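Local coordinates for protein PES4 (Saccharomyces cerevisiae S288C, PDB 6EZ7) that probably binds RNA, including mRNA 3'-untranslated regions, poly(A) and poly(U), and is represented here by its third RNA recognition motif domain, at residues M1-I6 against W43-Y48; N8-T13 against R67-L72; S23-I28 against E55-R60. All coordinates share one frame; numbering follows the deposited sequence.

In the fold
The domain is a four-stranded RRM sheet backed by two helices, with a short extra edge strand at 65-66. Contact 1 joins its two central strands, and contact 2 continues along strand 3-9 to its far end, where strand 69-75 begins; their centres are about 15 Å apart, and Leu9 CD1 packs 3.8 Å from Ala44 CB. Contact 3 lies on the helical side, its centre about 10 Å from that of contact 1, and Tyr48 links the two: its OH, hydrogen-bonded to Phe22 O, lies 3.3 Å from Ala57 CB. Contacts 2 and 3 do not touch; their nearest atoms are about 8 Å apart. A bound PEG, probably from crystallisation, sits about 4 Å from the Phe5 side chain.

Contact 1: M1-I6 against W43-Y48; sequences MNSIFI and WAFVTY. Unlike the reference sequence in segment 1-6: Met1 (reference Gln).
Strands 3-6 and 43-48 run antiparallel, their axes 4.6 Å apart at closest and their directions differing by 156°, with Ile4-Val46 and Ile6-Ala44 as hydrogen-bonded pairs and Ser3-Thr47 and Phe5-Phe45 as non-hydrogen-bonded ones. Each hydrogen-bonded pair closes two N-H to O=C bonds, and Tyr48 N extends the pattern with a nearly straight bond to Asn2 O, 2.8 Å long. The Asn2 amide adds a side-chain tie: ND2 reaches Tyr48 O at 2.9 Å from above that carbonyl's plane, while OD1 bonds to Ser51 OG, so both ends of the amide are used and its rotation is fixed. Next along, Ser3 OG and Thr47 OG1 share a hydrogen bond of 2.8 Å. On the same face, Phe45 has CG anti to its backbone N (chi1 179°), which leans the ring over strand 3-6; its CE1 and CZ rest on Ser3 CB, and CD1 comes within 3.4 Å of Phe5 CE1. These two rings are inclined at 42°. Trp43 meets the Phe5 ring at its edge, CZ3 to CE1 at 3.6 Å. Phe5 belongs to the RNP2 motif and Trp43 and Phe45 to RNP1, the paired central strands of an RRM, and their aromatic cluster is consistent with the surface that stacks on RNA bases in relatives. The other face carries Ile4, Ile6, Ala44 and Val46. There Ile6 CD1 packs 3.5 Å from Val46 CG2, and Ile4 CD1 meets the edge of the Tyr48 ring at 3.8 Å, while helices 15-22 and 51-61 cover the isoleucines.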
ATOM      1  N   MET A   1      -3.651   2.143  12.360  1.00 56.92           N
ATOM      2  CA  MET A   1      -2.630   1.238  12.870  1.00 47.21           C
ATOM      3  C   MET A   1      -2.670  -0.079  12.098  1.00 34.57           C
ATOM      4  O   MET A   1      -1.866  -0.983  12.327  1.00 36.11           O
ATOM      5  CB  MET A   1      -2.833   1.007  14.367  1.00 59.44           C
ATOM      6  CG  MET A   1      -1.682   1.512  15.212  1.00 66.89           C
ATOM      7  SD  MET A   1      -1.621   0.852  16.878  1.00134.78           S
ATOM      8  CE  MET A   1      -0.595  -0.587  16.610  1.00 52.86           C
ATOM      9  N   ASN A   2      -3.627  -0.175  11.183  1.00 30.67           N
ATOM     10  CA  ASN A   2      -3.756  -1.336  10.313  1.00 28.84           C
ATOM     11  C   ASN A   2      -3.534  -0.977   8.852  1.00 29.20           C
ATOM     12  O   ASN A   2      -3.596  -1.844   7.982  1.00 25.04           O
ATOM     13  CB  ASN A   2      -5.138  -1.975  10.472  1.00 32.55           C
ATOM     14  CG  ASN A   2      -5.319  -2.645  11.814  1.00 47.75           C
ATOM     15  OD1 ASN A   2      -4.890  -2.125  12.841  1.00 51.74           O
ATOM     16  ND2 ASN A   2      -5.957  -3.810  11.812  1.00 43.98           N
ATOM     17  N   SER A   3      -3.277   0.298   8.578  1.00 31.16           N
ATOM     18  CA  SER A   3      -3.307   0.774   7.197  1.00 29.49           C
ATOM     19  C   SER A   3      -1.975   1.303   6.689  1.00 29.15           C
ATOM     20  O   SER A   3      -1.193   1.885   7.441  1.00 26.86           O
ATOM     21  CB  SER A   3      -4.371   1.859   7.044  1.00 28.06           C
ATOM     22  OG  SER A   3      -5.640   1.367   7.430  1.00 27.40           O
ATOM     23  N   ILE A   4      -1.733   1.098   5.397  1.00 18.83           N
ATOM     24  CA  ILE A   4      -0.531   1.595   4.745  1.00 17.00           C
ATOM     25  C   ILE A   4      -0.867   2.378   3.485  1.00 23.74           C
ATOM     26  O   ILE A   4      -1.951   2.232   2.912  1.00 21.83           O
ATOM     27  CB  ILE A   4       0.433   0.445   4.376  1.00 19.34           C
ATOM     28  CG1 ILE A   4      -0.245  -0.529   3.408  1.00 18.26           C
ATOM     29  CG2 ILE A   4       0.913  -0.268   5.630  1.00 19.05           C
ATOM     30  CD1 ILE A   4       0.663  -1.650   2.929  1.00 19.80           C
ATOM     31  N   PHE A   5       0.059   3.230   3.068  1.00 25.21           N
ATOM     32  CA  PHE A   5      -0.030   3.863   1.761  1.00 18.38           C
ATOM     33  C   PHE A   5       0.989   3.220   0.840  1.00 19.32           C
ATOM     34  O   PHE A   5       2.105   2.913   1.256  1.00 18.49           O
ATOM     35  CB  PHE A   5       0.219   5.371   1.847  1.00 22.31           C
ATOM     36  CG  PHE A   5      -0.959   6.156   2.346  1.00 23.55           C
ATOM     37  CD1 PHE A   5      -2.142   6.182   1.630  1.00 22.73           C
ATOM     38  CD2 PHE A   5      -0.874   6.887   3.519  1.00 33.79           C
ATOM     39  CE1 PHE A   5      -3.227   6.914   2.082  1.00 31.03           C
ATOM     40  CE2 PHE A   5      -1.954   7.621   3.975  1.00 33.40           C
ATOM     41  CZ  PHE A   5      -3.131   7.630   3.256  1.00 32.99           C
ATOM     42  N   ILE A   6       0.598   3.004  -0.407  1.00 15.75           N
ATOM     43  CA  ILE A   6       1.520   2.509  -1.418  1.00 16.65           C
ATOM     44  C   ILE A   6       1.564   3.522  -2.540  1.00 24.08           C
ATOM     45  O   ILE A   6       0.541   3.808  -3.162  1.00 19.32           O
ATOM     46  CB  ILE A   6       1.093   1.143  -1.963  1.00 20.51           C
ATOM     47  CG1 ILE A   6       0.853   0.170  -0.808  1.00 18.83           C
ATOM     48  CG2 ILE A   6       2.135   0.608  -2.931  1.00 17.17           C
ATOM     49  CD1 ILE A   6      -0.073  -0.953  -1.166  1.00 20.37           C
ATOM     50  N   TRP A  43      -1.708   5.727  -6.444  1.00 30.20           N
ATOM     51  CA  TRP A  43      -1.461   5.425  -5.046  1.00 27.82           C
ATOM     52  C   TRP A  43      -2.523   4.467  -4.535  1.00 19.72           C
ATOM     53  O   TRP A  43      -3.601   4.352  -5.112  1.00 20.04           O
ATOM     54  CB  TRP A  43      -1.421   6.699  -4.197  1.00 28.00           C
ATOM     55  CG  TRP A  43      -2.709   7.456  -4.130  1.00 29.64           C
ATOM     56  CD1 TRP A  43      -3.173   8.369  -5.032  1.00 30.12           C
ATOM     57  CD2 TRP A  43      -3.690   7.386  -3.090  1.00 25.19           C
ATOM     58  NE1 TRP A  43      -4.388   8.862  -4.620  1.00 29.09           N
ATOM     59  CE2 TRP A  43      -4.726   8.275  -3.430  1.00 28.64           C
ATOM     60  CE3 TRP A  43      -3.793   6.650  -1.903  1.00 25.95           C
ATOM     61  CZ2 TRP A  43      -5.853   8.448  -2.629  1.00 30.07           C
ATOM     62  CZ3 TRP A  43      -4.912   6.824  -1.110  1.00 24.37           C
ATOM     63  CH2 TRP A  43      -5.927   7.718  -1.476  1.00 32.51           C
ATOM     64  N   ALA A  44      -2.197   3.762  -3.462  1.00 18.79           N
ATOM     65  CA  ALA A  44      -3.112   2.788  -2.898  1.00 21.68           C
ATOM     66  C   ALA A  44      -3.173   2.931  -1.389  1.00 19.59           C
ATOM     67  O   ALA A  44      -2.200   3.319  -0.744  1.00 20.62           O
ATOM     68  CB  ALA A  44      -2.696   1.375  -3.283  1.00 21.53           C
ATOM     69  N   PHE A  45      -4.333   2.610  -0.839  1.00 19.94           N
ATOM     70  CA  PHE A  45      -4.558   2.651   0.594  1.00 19.69           C
ATOM     71  C   PHE A  45      -5.037   1.274   1.012  1.00 26.85           C
ATOM     72  O   PHE A  45      -6.122   0.843   0.622  1.00 26.99           O
ATOM     73  CB  PHE A  45      -5.573   3.743   0.939  1.00 18.62           C
ATOM     74  CG  PHE A  45      -5.890   3.852   2.403  1.00 31.38           C
ATOM     75  CD1 PHE A  45      -4.928   4.260   3.309  1.00 33.46           C
ATOM     76  CD2 PHE A  45      -7.166   3.580   2.867  1.00 40.28           C
ATOM     77  CE1 PHE A  45      -5.229   4.373   4.656  1.00 34.88           C
ATOM     78  CE2 PHE A  45      -7.472   3.690   4.211  1.00 40.80           C
ATOM     79  CZ  PHE A  45      -6.500   4.088   5.105  1.00 35.48           C
ATOM     80  N   VAL A  46      -4.209   0.573   1.778  1.00 19.30           N
ATOM     81  CA  VAL A  46      -4.490  -0.810   2.143  1.00 18.32           C
ATOM     82  C   VAL A  46      -4.665  -0.960   3.639  1.00 23.76           C
ATOM     83  O   VAL A  46      -3.824  -0.514   4.424  1.00 21.03           O
ATOM     84  CB  VAL A  46      -3.374  -1.754   1.669  1.00 19.52           C
ATOM     85  CG1 VAL A  46      -3.640  -3.180   2.141  1.00 23.35           C
ATOM     86  CG2 VAL A  46      -3.264  -1.706   0.162  1.00 19.80           C
ATOM     87  N   THR A  47      -5.762  -1.596   4.029  1.00 24.00           N
ATOM     88  CA  THR A  47      -6.032  -1.856   5.432  1.00 23.46           C
ATOM     89  C   THR A  47      -5.991  -3.354   5.716  1.00 20.12           C
ATOM     90  O   THR A  47      -6.688  -4.139   5.076  1.00 21.91           O
ATOM     91  CB  THR A  47      -7.389  -1.284   5.857  1.00 28.25           C
ATOM     92  OG1 THR A  47      -7.381   0.136   5.667  1.00 27.88           O
ATOM     93  CG2 THR A  47      -7.651  -1.582   7.323  1.00 36.65           C
ATOM     94  N   TYR A  48      -5.164  -3.739   6.679  1.00 21.16           N
ATOM     95  CA  TYR A  48      -5.032  -5.135   7.064  1.00 19.82           C
ATOM     96  C   TYR A  48      -5.991  -5.501   8.189  1.00 22.14           C
ATOM     97  O   TYR A  48      -6.341  -4.658   9.014  1.00 27.97           O
ATOM     98  CB  TYR A  48      -3.591  -5.432   7.483  1.00 25.50           C
ATOM     99  CG  TYR A  48      -2.657  -5.525   6.300  1.00 23.15           C
ATOM    100  CD1 TYR A  48      -2.512  -6.717   5.607  1.00 22.16           C
ATOM    101  CD2 TYR A  48      -1.940  -4.420   5.865  1.00 22.02           C
ATOM    102  CE1 TYR A  48      -1.671  -6.811   4.516  1.00 19.95           C
ATOM    103  CE2 TYR A  48      -1.090  -4.503   4.773  1.00 17.62           C
ATOM    104  CZ  TYR A  48      -0.959  -5.703   4.107  1.00 20.03           C
ATOM    105  OH  TYR A  48      -0.118  -5.796   3.022  1.00 20.13           O
TER

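Contact 2: N8-T13 against R67-L72; sequences NLPTIT and RGKKLL
Asn8 points its amide at the start of strand 69-75, with ND2 donating to Lys70 O over 2.6 Å. Having CG anti to the backbone N (chi1 -162°) swings the amide into this position, and the acceptor lies close to the amide plane. From the other side the bond is less regular: ND2 stands 42° above the Lys70 carbonyl plane, away from either lone pair. A water accepts from Lys70 N, and weakly from Asn8 ND2 as well. The carbonyl of Asn8 faces carbon instead; its O lies 3.4 Å from Leu71 CD2 and equally near Lys69 CB, buried with no polar partner in the model. Leu71 turns the same methyl to Leu9, their CD2 atoms 3.6 Å apart as the two side chains cross at a slant. Pro10 touches two aliphatic stems. Its CG lies 3.8 Å from Lys69 CG, the side chains running past each other in opposite directions, and meets Arg67 CB where the ring crosses the arginine at about a right angle. Beyond it, Ile12 CD1 touches Arg67 at CD and NE, 3.3 Å from the latter. A second water joins this end: it accepts from Arg67 NH2 at 2.7 Å and donates to Ile12 O. A type I turn from Pro10 to Thr13, closed by Thr13 N to Pro10 O, brings Ile12 round to the arginine. Asn8 and Leu9 occupy the closing Asn-Leu positions of RNP2, the motif on the first strand of an RRM, and the turn after them leads the chain toward helix 15-22.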
ATOM      1  N   ASN A   8       4.031   5.576  -5.863  1.00 19.15           N
ATOM      2  CA  ASN A   8       4.909   5.312  -7.000  1.00 18.55           C
ATOM      3  C   ASN A   8       4.527   4.012  -7.698  1.00 24.35           C
ATOM      4  O   ASN A   8       5.386   3.241  -8.127  1.00 28.39           O
ATOM      5  CB  ASN A   8       6.376   5.270  -6.569  1.00 22.79           C
ATOM      6  CG  ASN A   8       7.326   5.443  -7.733  1.00 35.94           C
ATOM      7  OD1 ASN A   8       6.982   6.069  -8.736  1.00 40.84           O
ATOM      8  ND2 ASN A   8       8.524   4.877  -7.616  1.00 33.15           N
ATOM      9  N   LEU A   9       3.225   3.776  -7.808  1.00 25.71           N
ATOM     10  CA  LEU A   9       2.724   2.611  -8.519  1.00 20.44           C
ATOM     11  C   LEU A   9       2.661   2.888 -10.012  1.00 22.66           C
ATOM     12  O   LEU A   9       2.349   4.007 -10.426  1.00 29.44           O
ATOM     13  CB  LEU A   9       1.342   2.214  -8.001  1.00 23.00           C
ATOM     14  CG  LEU A   9       1.259   1.599  -6.604  1.00 16.52           C
ATOM     15  CD1 LEU A   9      -0.179   1.620  -6.115  1.00 22.47           C
ATOM     16  CD2 LEU A   9       1.798   0.176  -6.609  1.00 16.74           C
ATOM     17  N   PRO A  10       2.964   1.868 -10.826  1.00 25.38           N
ATOM     18  CA  PRO A  10       2.814   1.948 -12.281  1.00 24.81           C
ATOM     19  C   PRO A  10       1.360   2.204 -12.645  1.00 32.75           C
ATOM     20  O   PRO A  10       0.477   1.719 -11.941  1.00 24.34           O
ATOM     21  CB  PRO A  10       3.265   0.567 -12.764  1.00 23.18           C
ATOM     22  CG  PRO A  10       4.046  -0.011 -11.642  1.00 29.06           C
ATOM     23  CD  PRO A  10       3.455   0.551 -10.392  1.00 23.80           C
ATOM     24  N   THR A  11       1.112   2.945 -13.720  1.00 29.95           N
ATOM     25  CA  THR A  11      -0.253   3.320 -14.080  1.00 34.90           C
ATOM     26  C   THR A  11      -1.118   2.118 -14.460  1.00 30.39           C
ATOM     27  O   THR A  11      -2.339   2.179 -14.363  1.00 31.71           O
ATOM     28  CB  THR A  11      -0.267   4.332 -15.238  1.00 40.71           C
ATOM     29  OG1 THR A  11       0.446   3.792 -16.356  1.00 46.05           O
ATOM     30  CG2 THR A  11       0.387   5.637 -14.807  1.00 46.53           C
ATOM     31  N   ILE A  12      -0.494   1.025 -14.881  1.00 24.53           N
ATOM     32  CA  ILE A  12      -1.257  -0.163 -15.256  1.00 25.63           C
ATOM     33  C   ILE A  12      -1.568  -1.074 -14.063  1.00 25.95           C
ATOM     34  O   ILE A  12      -2.116  -2.160 -14.233  1.00 20.44           O
ATOM     35  CB  ILE A  12      -0.527  -0.981 -16.349  1.00 42.80           C
ATOM     36  CG1 ILE A  12       0.988  -0.984 -16.131  1.00 52.23           C
ATOM     37  CG2 ILE A  12      -0.835  -0.408 -17.723  1.00 53.27           C
ATOM     38  CD1 ILE A  12       1.449  -1.630 -14.854  1.00 56.33           C
ATOM     39  N   THR A  13      -1.204  -0.627 -12.863  1.00 23.23           N
ATOM     40  CA  THR A  13      -1.472  -1.386 -11.643  1.00 23.93           C
ATOM     41  C   THR A  13      -2.955  -1.695 -11.492  1.00 27.14           C
ATOM     42  O   THR A  13      -3.804  -0.823 -11.690  1.00 20.12           O
ATOM     43  CB  THR A  13      -0.984  -0.624 -10.399  1.00 25.97           C
ATOM     44  OG1 THR A  13       0.411  -0.335 -10.543  1.00 24.21           O
ATOM     45  CG2 THR A  13      -1.204  -1.439  -9.134  1.00 19.58           C
ATOM     46  N   ARG A  67       7.162  -3.486 -11.807  1.00 20.06           N
ATOM     47  CA  ARG A  67       7.291  -2.998 -13.178  1.00 25.79           C
ATOM     48  C   ARG A  67       8.262  -1.826 -13.269  1.00 29.53           C
ATOM     49  O   ARG A  67       7.937  -0.776 -13.823  1.00 29.26           O
ATOM     50  CB  ARG A  67       5.926  -2.606 -13.737  1.00 29.96           C
ATOM     51  CG  ARG A  67       4.904  -3.712 -13.604  1.00 33.04           C
ATOM     52  CD  ARG A  67       4.054  -3.823 -14.842  1.00 53.00           C
ATOM     53  NE  ARG A  67       2.840  -4.591 -14.586  1.00 69.10           N
ATOM     54  CZ  ARG A  67       2.492  -5.681 -15.258  1.00 79.63           C
ATOM     55  NH1 ARG A  67       3.267  -6.133 -16.235  1.00 83.37           N
ATOM     56  NH2 ARG A  67       1.368  -6.316 -14.957  1.00 79.46           N
ATOM     57  N   GLY A  68       9.446  -2.007 -12.692  1.00 27.37           N
ATOM     58  CA  GLY A  68      10.508  -1.025 -12.797  1.00 23.57           C
ATOM     59  C   GLY A  68      10.367   0.164 -11.866  1.00 26.15           C
ATOM     60  O   GLY A  68      11.280   0.980 -11.767  1.00 28.33           O
ATOM     61  N   LYS A  69       9.224   0.269 -11.195  1.00 25.98           N
ATOM     62  CA  LYS A  69       8.979   1.358 -10.256  1.00 22.65           C
ATOM     63  C   LYS A  69       9.314   0.929  -8.836  1.00 26.88           C
ATOM     64  O   LYS A  69       8.843  -0.111  -8.372  1.00 19.83           O
ATOM     65  CB  LYS A  69       7.518   1.817 -10.317  1.00 23.68           C
ATOM     66  CG  LYS A  69       7.068   2.368 -11.661  1.00 32.68           C
ATOM     67  CD  LYS A  69       7.852   3.607 -12.049  1.00 51.88           C
ATOM     68  CE  LYS A  69       7.139   4.380 -13.148  1.00 64.79           C
ATOM     69  NZ  LYS A  69       7.650   4.024 -14.503  1.00 65.33           N
ATOM     70  N   LYS A  70      10.119   1.731  -8.148  1.00 22.28           N
ATOM     71  CA  LYS A  70      10.448   1.466  -6.757  1.00 22.21           C
ATOM     72  C   LYS A  70       9.299   1.937  -5.873  1.00 28.38           C
ATOM     73  O   LYS A  70       9.055   3.136  -5.739  1.00 18.40           O
ATOM     74  CB  LYS A  70      11.759   2.153  -6.365  1.00 22.54           C
ATOM     75  CG  LYS A  70      12.333   1.664  -5.053  1.00 32.99           C
ATOM     76  CD  LYS A  70      13.748   2.173  -4.834  1.00 40.39           C
ATOM     77  CE  LYS A  70      13.781   3.687  -4.752  1.00 49.80           C
ATOM     78  NZ  LYS A  70      15.120   4.185  -4.337  1.00 61.13           N
ATOM     79  N   LEU A  71       8.584   0.988  -5.282  1.00 21.09           N
ATOM     80  CA  LEU A  71       7.395   1.316  -4.509  1.00 16.39           C
ATOM     81  C   LEU A  71       7.727   2.029  -3.211  1.00 25.23           C
ATOM     82  O   LEU A  71       8.721   1.724  -2.553  1.00 25.06           O
ATOM     83  CB  LEU A  71       6.589   0.052  -4.205  1.00 19.59           C
ATOM     84  CG  LEU A  71       6.003  -0.670  -5.414  1.00 26.98           C
ATOM     85  CD1 LEU A  71       4.990  -1.713  -4.969  1.00 27.55           C
ATOM     86  CD2 LEU A  71       5.372   0.329  -6.372  1.00 19.27           C
ATOM     87  N   LEU A  72       6.880   2.988  -2.853  1.00 18.11           N
ATOM     88  CA  LEU A  72       6.960   3.633  -1.555  1.00 24.92           C
ATOM     89  C   LEU A  72       5.834   3.098  -0.685  1.00 26.48           C
ATOM     90  O   LEU A  72       4.658   3.292  -0.990  1.00 26.56           O
ATOM     91  CB  LEU A  72       6.869   5.154  -1.693  1.00 26.06           C
ATOM     92  CG  LEU A  72       6.772   5.959  -0.395  1.00 30.27           C
ATOM     93  CD1 LEU A  72       8.039   5.812   0.445  1.00 36.33           C
ATOM     94  CD2 LEU A  72       6.490   7.422  -0.704  1.00 34.71           C
TER
HETATM   95  O   HOH W   1      11.394   4.400  -9.371  1.00 40.99           O
HETATM   96  O   HOH W   2      -0.555  -4.701 -13.839  1.00 34.84           O

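Contact 3: S23-I28 against E55-R60; sequences SEVGPI and EKAIKR
Lys56 NZ bonds to Val25 O over 2.6 Å, the shortest polar contact between the loop after helix 15-22 and helix 51-61. The amine lies in the carbonyl plane with a C=O...N angle of 145°, and a bend in the lysine chain at CG-CD (chi3 59°) turns the amine to the carbonyl. Asp53 OD1 is a further partner of NZ, in a long, weak ion pair that would probably favour the charged amine. At the base of the lysine, CB lies 4.1 Å from Val25 CB, while the rest of the chain runs on to the carbonyl. Val25 is the apolar centre of the contact, and its two methyls part: CG2 sits 3.9 Å from Ala57 CB, whereas CG1 lies over one face of the Arg60 guanidinium, 3.5 Å from NH1. The segments thus meet where the first helix of the RRM βαββαβ fold gives way to strand 28-33 and the second helix passes alongside; Tyr48, from the sheet below, touches both Val25 and Ala57. With an alanine in place of Lys56, Val25 O would probably lose its amine and the Asp53 carboxylate its distant charge partner, though the contact at CB would remain. Arg60 NH1 also reaches Glu24 O, but at 3.4 Å and with a bent geometry that bond is weak. The Glu24 carboxylate, of opposite charge, stays farther off, OE1 to Arg60 NH2 being 5.5 Å, so any attraction between them is probably mild.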
ATOM      1  N   SER A  23      -1.195  -9.366   0.050  1.00 19.25           N
ATOM      2  CA  SER A  23      -1.823 -10.414   0.852  1.00 21.63           C
ATOM      3  C   SER A  23      -0.793 -11.435   1.318  1.00 28.84           C
ATOM      4  O   SER A  23      -1.101 -12.322   2.117  1.00 34.19           O
ATOM      5  CB  SER A  23      -2.927 -11.121   0.067  1.00 25.58           C
ATOM      6  OG  SER A  23      -3.942 -10.211  -0.313  1.00 37.83           O
ATOM      7  N   GLU A  24       0.431 -11.308   0.820  1.00 26.07           N
ATOM      8  CA  GLU A  24       1.499 -12.231   1.187  1.00 31.84           C
ATOM      9  C   GLU A  24       1.935 -12.067   2.641  1.00 38.49           C
ATOM     10  O   GLU A  24       2.536 -12.972   3.215  1.00 34.59           O
ATOM     11  CB  GLU A  24       2.704 -12.049   0.262  1.00 31.94           C
ATOM     12  CG  GLU A  24       2.428 -12.420  -1.188  1.00 49.41           C
ATOM     13  CD  GLU A  24       1.965 -13.860  -1.347  1.00 71.40           C
ATOM     14  OE1 GLU A  24       2.513 -14.745  -0.654  1.00 74.90           O
ATOM     15  OE2 GLU A  24       1.051 -14.106  -2.162  1.00 81.32           O
ATOM     16  N   VAL A  25       1.637 -10.914   3.236  1.00 26.54           N
ATOM     17  CA  VAL A  25       2.031 -10.663   4.619  1.00 30.97           C
ATOM     18  C   VAL A  25       0.898 -10.963   5.593  1.00 36.19           C
ATOM     19  O   VAL A  25       1.128 -11.150   6.789  1.00 41.45           O
ATOM     20  CB  VAL A  25       2.488  -9.207   4.821  1.00 36.37           C
ATOM     21  CG1 VAL A  25       3.726  -8.923   3.992  1.00 45.40           C
ATOM     22  CG2 VAL A  25       1.383  -8.258   4.447  1.00 31.27           C
ATOM     23  N   GLY A  26      -0.326 -11.010   5.079  1.00 27.59           N
ATOM     24  CA  GLY A  26      -1.489 -11.260   5.910  1.00 22.74           C
ATOM     25  C   GLY A  26      -2.764 -10.839   5.211  1.00 26.34           C
ATOM     26  O   GLY A  26      -2.709 -10.163   4.185  1.00 26.89           O
ATOM     27  N   PRO A  27      -3.920 -11.236   5.765  1.00 28.93           N
ATOM     28  CA  PRO A  27      -5.236 -10.972   5.172  1.00 30.22           C
ATOM     29  C   PRO A  27      -5.523  -9.481   5.035  1.00 32.69           C
ATOM     30  O   PRO A  27      -5.338  -8.727   5.988  1.00 29.50           O
ATOM     31  CB  PRO A  27      -6.212 -11.617   6.165  1.00 26.71           C
ATOM     32  CG  PRO A  27      -5.385 -12.572   6.967  1.00 39.24           C
ATOM     33  CD  PRO A  27      -4.028 -11.954   7.048  1.00 35.27           C
ATOM     34  N   ILE A  28      -5.982  -9.067   3.863  1.00 35.44           N
ATOM     35  CA  ILE A  28      -6.305  -7.668   3.630  1.00 32.46           C
ATOM     36  C   ILE A  28      -7.782  -7.392   3.895  1.00 31.84           C
ATOM     37  O   ILE A  28      -8.657  -8.076   3.363  1.00 31.65           O
ATOM     38  CB  ILE A  28      -5.953  -7.247   2.195  1.00 27.24           C
ATOM     39  CG1 ILE A  28      -4.434  -7.221   2.016  1.00 24.93           C
ATOM     40  CG2 ILE A  28      -6.539  -5.881   1.887  1.00 33.23           C
ATOM     41  CD1 ILE A  28      -3.985  -7.009   0.583  1.00 25.41           C
ATOM     42  N   GLU A  55       2.729  -3.510   9.494  1.00 31.88           N
ATOM     43  CA  GLU A  55       4.149  -3.262   9.721  1.00 32.62           C
ATOM     44  C   GLU A  55       4.997  -4.200   8.869  1.00 30.63           C
ATOM     45  O   GLU A  55       6.029  -3.801   8.327  1.00 26.80           O
ATOM     46  CB  GLU A  55       4.502  -3.431  11.196  1.00 47.98           C
ATOM     47  CG  GLU A  55       5.864  -2.875  11.574  1.00 61.03           C
ATOM     48  CD  GLU A  55       6.030  -1.421  11.171  1.00 75.31           C
ATOM     49  OE1 GLU A  55       5.125  -0.611  11.466  1.00 72.30           O
ATOM     50  OE2 GLU A  55       7.067  -1.091  10.556  1.00 79.26           O
ATOM     51  N   LYS A  56       4.555  -5.447   8.756  1.00 29.02           N
ATOM     52  CA  LYS A  56       5.252  -6.428   7.936  1.00 25.32           C
ATOM     53  C   LYS A  56       5.285  -5.976   6.484  1.00 22.26           C
ATOM     54  O   LYS A  56       6.308  -6.103   5.811  1.00 25.80           O
ATOM     55  CB  LYS A  56       4.587  -7.800   8.053  1.00 37.24           C
ATOM     56  CG  LYS A  56       4.813  -8.482   9.392  1.00 50.80           C
ATOM     57  CD  LYS A  56       3.863  -9.654   9.586  1.00 64.98           C
ATOM     58  CE  LYS A  56       4.030 -10.693   8.488  1.00 75.75           C
ATOM     59  NZ  LYS A  56       2.963 -11.732   8.545  1.00 81.86           N
ATOM     60  N   ALA A  57       4.160  -5.441   6.012  1.00 20.88           N
ATOM     61  CA  ALA A  57       4.040  -4.980   4.631  1.00 22.11           C
ATOM     62  C   ALA A  57       5.030  -3.862   4.328  1.00 22.58           C
ATOM     63  O   ALA A  57       5.661  -3.851   3.273  1.00 23.59           O
ATOM     64  CB  ALA A  57       2.615  -4.511   4.347  1.00 24.92           C
ATOM     65  N   ILE A  58       5.153  -2.917   5.253  1.00 18.69           N
ATOM     66  CA  ILE A  58       6.124  -1.841   5.109  1.00 19.46           C
ATOM     67  C   ILE A  58       7.543  -2.405   5.057  1.00 22.26           C
ATOM     68  O   ILE A  58       8.331  -2.060   4.176  1.00 25.48           O
ATOM     69  CB  ILE A  58       6.016  -0.830   6.262  1.00 27.54           C
ATOM     70  CG1 ILE A  58       4.646  -0.150   6.245  1.00 24.58           C
ATOM     71  CG2 ILE A  58       7.133   0.200   6.178  1.00 32.13           C
ATOM     72  CD1 ILE A  58       4.381   0.705   7.465  1.00 30.00           C
ATOM     73  N   LYS A  59       7.859  -3.288   5.997  1.00 25.34           N
ATOM     74  CA  LYS A  59       9.200  -3.858   6.067  1.00 24.24           C
ATOM     75  C   LYS A  59       9.537  -4.675   4.827  1.00 24.65           C
ATOM     76  O   LYS A  59      10.681  -4.682   4.367  1.00 27.89           O
ATOM     77  CB  LYS A  59       9.353  -4.729   7.317  1.00 31.52           C
ATOM     78  CG  LYS A  59       9.545  -3.937   8.598  1.00 40.91           C
ATOM     79  CD  LYS A  59      10.204  -4.784   9.678  1.00 55.43           C
ATOM     80  CE  LYS A  59       9.183  -5.590  10.465  1.00 63.54           C
ATOM     81  NZ  LYS A  59       8.659  -4.828  11.634  1.00 68.63           N
ATOM     82  N   ARG A  60       8.541  -5.357   4.278  1.00 23.59           N
ATOM     83  CA  ARG A  60       8.797  -6.259   3.166  1.00 34.62           C
ATOM     84  C   ARG A  60       8.686  -5.593   1.799  1.00 29.20           C
ATOM     85  O   ARG A  60       9.391  -5.986   0.867  1.00 25.58           O
ATOM     86  CB  ARG A  60       7.857  -7.465   3.245  1.00 29.93           C
ATOM     87  CG  ARG A  60       8.077  -8.297   4.506  1.00 39.83           C
ATOM     88  CD  ARG A  60       7.161  -9.502   4.569  1.00 51.96           C
ATOM     89  NE  ARG A  60       7.186 -10.278   3.334  1.00 69.54           N
ATOM     90  CZ  ARG A  60       6.456 -11.370   3.128  1.00 76.34           C
ATOM     91  NH1 ARG A  60       5.642 -11.815   4.075  1.00 75.03           N
ATOM     92  NH2 ARG A  60       6.540 -12.014   1.972  1.00 76.67           N
TER